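Local coordinates for inactive Zymogen C11 Protease (Parabacteroides distasonis, PDB 6MZO), which belongs to the clostripain-like C11 proteases, which probably cleave peptide bonds with a catalytic cysteine, and is seen here as an inactive zymogen, at residues A[52-56]-A[57-61]. Residues are numbered along the deposited sequence; the frame is centred on the assembly and turned at random.
Sequences IYTDK and QNEAP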
ATOM      1  N   ILE A  52     -11.220  12.469   7.457  1.00 22.30           N
ATOM      2  CA  ILE A  52      -9.948  12.800   6.748  1.00 22.67           C
ATOM      3  C   ILE A  52      -9.002  13.465   7.705  1.00 25.41           C
ATOM      4  O   ILE A  52      -9.429  14.343   8.504  1.00 25.65           O
ATOM      5  CB  ILE A  52     -10.178  13.813   5.607  1.00 24.54           C
ATOM      6  CG1 ILE A  52     -11.425  13.487   4.801  1.00 25.07           C
ATOM      7  CG2 ILE A  52      -8.954  13.948   4.693  1.00 24.60           C
ATOM      8  CD1 ILE A  52     -11.336  12.193   3.945  1.00 27.60           C
ATOM      9  N   TYR A  53      -7.725  13.111   7.619  1.00 24.83           N
ATOM     10  CA  TYR A  53      -6.680  13.809   8.381  1.00 27.07           C
ATOM     11  C   TYR A  53      -5.747  14.372   7.361  1.00 30.12           C
ATOM     12  O   TYR A  53      -5.301  13.622   6.416  1.00 26.99           O
ATOM     13  CB  TYR A  53      -5.929  12.861   9.304  1.00 27.29           C
ATOM     14  CG  TYR A  53      -4.730  13.486   9.973  1.00 29.65           C
ATOM     15  CD1 TYR A  53      -4.859  14.143  11.200  1.00 34.22           C
ATOM     16  CD2 TYR A  53      -3.446  13.370   9.402  1.00 30.92           C
ATOM     17  CE1 TYR A  53      -3.750  14.719  11.825  1.00 37.87           C
ATOM     18  CE2 TYR A  53      -2.351  13.970  10.002  1.00 34.58           C
ATOM     19  CZ  TYR A  53      -2.516  14.617  11.213  1.00 36.42           C
ATOM     20  OH  TYR A  53      -1.387  15.132  11.805  1.00 39.69           O
ATOM     21  N   THR A  54      -5.457  15.656   7.483  1.00 29.43           N
ATOM     22  CA  THR A  54      -4.430  16.236   6.633  1.00 32.44           C
ATOM     23  C   THR A  54      -3.405  16.986   7.441  1.00 38.07           C
ATOM     24  O   THR A  54      -3.692  17.490   8.557  1.00 34.48           O
ATOM     25  CB  THR A  54      -5.002  17.219   5.594  1.00 31.32           C
ATOM     26  OG1 THR A  54      -5.581  18.344   6.282  1.00 33.37           O
ATOM     27  CG2 THR A  54      -6.067  16.577   4.682  1.00 28.55           C
ATOM     28  N   ASP A  55      -2.210  17.136   6.848  1.00 34.72           N
ATOM     29  CA  ASP A  55      -1.127  17.955   7.440  1.00 37.77           C
ATOM     30  C   ASP A  55      -0.427  18.726   6.324  1.00 49.29           C
ATOM     31  O   ASP A  55       0.738  18.510   6.018  1.00 52.88           O
ATOM     32  CB  ASP A  55      -0.159  17.054   8.207  1.00 44.17           C
ATOM     33  CG  ASP A  55       1.027  17.815   8.809  1.00 49.45           C
ATOM     34  OD1 ASP A  55       0.888  18.979   9.241  1.00 48.56           O
ATOM     35  OD2 ASP A  55       2.099  17.208   8.855  1.00 53.35           O
ATOM     36  N   LYS A  56      -1.119  19.661   5.712  1.00 45.34           N
ATOM     37  CA  LYS A  56      -0.548  20.313   4.557  1.00 42.99           C
ATOM     38  C   LYS A  56       0.456  21.370   4.973  1.00 50.82           C
ATOM     39  O   LYS A  56       0.371  21.965   6.061  1.00 56.09           O
ATOM     40  CB  LYS A  56      -1.638  20.963   3.716  1.00 43.03           C
ATOM     41  CG  LYS A  56      -2.589  19.935   3.070  1.00 43.99           C
ATOM     42  CD  LYS A  56      -3.349  20.538   1.911  1.00 52.21           C
ATOM     43  CE  LYS A  56      -4.650  21.181   2.360  1.00 59.58           C
ATOM     44  NZ  LYS A  56      -5.456  21.691   1.204  1.00 62.90           N
ATOM     45  N   GLN A  57       1.390  21.624   4.079  1.00 49.77           N
ATOM     46  CA  GLN A  57       2.325  22.698   4.339  1.00 57.12           C
ATOM     47  C   GLN A  57       1.564  24.031   4.369  1.00 62.27           C
ATOM     48  O   GLN A  57       0.615  24.242   3.601  1.00 63.93           O
ATOM     49  CB  GLN A  57       3.419  22.694   3.310  1.00 67.38           C
ATOM     50  CG  GLN A  57       2.979  22.974   1.907  1.00 72.59           C
ATOM     51  CD  GLN A  57       4.188  23.208   1.020  1.00 79.18           C
ATOM     52  OE1 GLN A  57       5.312  23.258   1.513  1.00 80.60           O
ATOM     53  NE2 GLN A  57       3.968  23.344  -0.286  1.00 81.33           N
ATOM     54  N   ASN A  58       1.953  24.899   5.302  1.00 65.27           N
ATOM     55  CA  ASN A  58       1.264  26.164   5.554  1.00 69.41           C
ATOM     56  C   ASN A  58      -0.166  25.955   6.002  1.00 66.45           C
ATOM     57  O   ASN A  58      -1.050  26.758   5.710  1.00 69.04           O
ATOM     58  CB  ASN A  58       1.304  27.072   4.320  1.00 73.74           C
ATOM     59  CG  ASN A  58       2.716  27.517   3.972  1.00 78.69           C
ATOM     60  OD1 ASN A  58       3.121  27.511   2.803  1.00 79.33           O
ATOM     61  ND2 ASN A  58       3.483  27.886   4.994  1.00 80.92           N
ATOM     62  N   GLU A  59      -0.395  24.860   6.719  1.00 57.86           N
ATOM     63  CA  GLU A  59      -1.690  24.584   7.276  1.00 54.32           C
ATOM     64  C   GLU A  59      -1.422  23.765   8.527  1.00 55.09           C
ATOM     65  O   GLU A  59      -0.482  22.949   8.543  1.00 58.74           O
ATOM     66  CB  GLU A  59      -2.549  23.808   6.260  1.00 51.00           C
ATOM     67  CG  GLU A  59      -4.021  23.916   6.422  1.00 57.41           C
ATOM     68  CD  GLU A  59      -4.751  23.063   5.391  1.00 60.29           C
ATOM     69  OE1 GLU A  59      -4.962  23.552   4.257  1.00 66.92           O
ATOM     70  OE2 GLU A  59      -5.068  21.905   5.721  1.00 51.16           O
ATOM     71  N   ALA A  60      -2.236  23.957   9.563  1.00 51.70           N
ATOM     72  CA  ALA A  60      -2.163  23.099  10.747  1.00 52.42           C
ATOM     73  C   ALA A  60      -2.736  21.708  10.399  1.00 44.65           C
ATOM     74  O   ALA A  60      -3.621  21.620   9.533  1.00 42.23           O
ATOM     75  CB  ALA A  60      -2.919  23.698  11.904  1.00 56.96           C
ATOM     76  N   PRO A  61      -2.252  20.651  11.088  1.00 43.34           N
ATOM     77  CA  PRO A  61      -2.876  19.322  10.934  1.00 41.57           C
ATOM     78  C   PRO A  61      -4.304  19.343  11.460  1.00 43.07           C
ATOM     79  O   PRO A  61      -4.582  19.970  12.507  1.00 40.83           O
ATOM     80  CB  PRO A  61      -2.004  18.408  11.795  1.00 44.00           C
ATOM     81  CG  PRO A  61      -0.686  19.187  11.987  1.00 48.76           C
ATOM     82  CD  PRO A  61      -1.119  20.624  12.044  1.00 46.89           C
TER
HETATM   83  O   HOH W   1      -3.905  20.312   7.102  1.00 34.42           O
HETATM   84  O   HOH W   2      -7.082  20.191   4.914  1.00 44.09           O
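The ring of Y53 meets P61 obliquely: the hydroxyl end lies alongside the pyrrolidine, with OH 3.3 Å from CB of P61, while Y18 stacks on the phenol and Q85 takes a hydrogen bond with its OH. D55, its CG anti to the backbone N (chi1 178°), runs beside the same proline, so that its carboxylate oxygen OD1 sits 3.2 Å from CG of P61 and OD2 is hydrogen-bonded to S87. P61 is thus bordered by a phenol and a carboxylate, and its CA adds a C-H···O contact of 3.1 Å to the carbonyl O of T54.

K56 and E59 run side by side, with CE of K56 3.1 Å from OE1 of E59. The lysine chain bends at chi3 (-89°); NZ is hydrogen-bonded to OG of S30, and its salt bridge to OE1 of E59 is a long one (3.6 Å). One water donates to OE2 of E59 (2.8 Å) and to OG1 of T54. A second joins OG1 of T54, N of K56 and O of A60, its approach to OE2 being doubtfully short. An alanine in place of E59 would probably cost the first water its carboxylate acceptor and leave the K56 ammonium without its charged partner, with S30 still bonded to it.

From K56 to E59 the chain makes a type II beta turn, closed by a weak hydrogen bond from N of E59 to O of K56 (3.1 Å). The turn lies in the loop joining strand 49-54 to 62-69, a beta-hairpin connection between neighbouring antiparallel strands toward one margin of the protease's central mixed sheet.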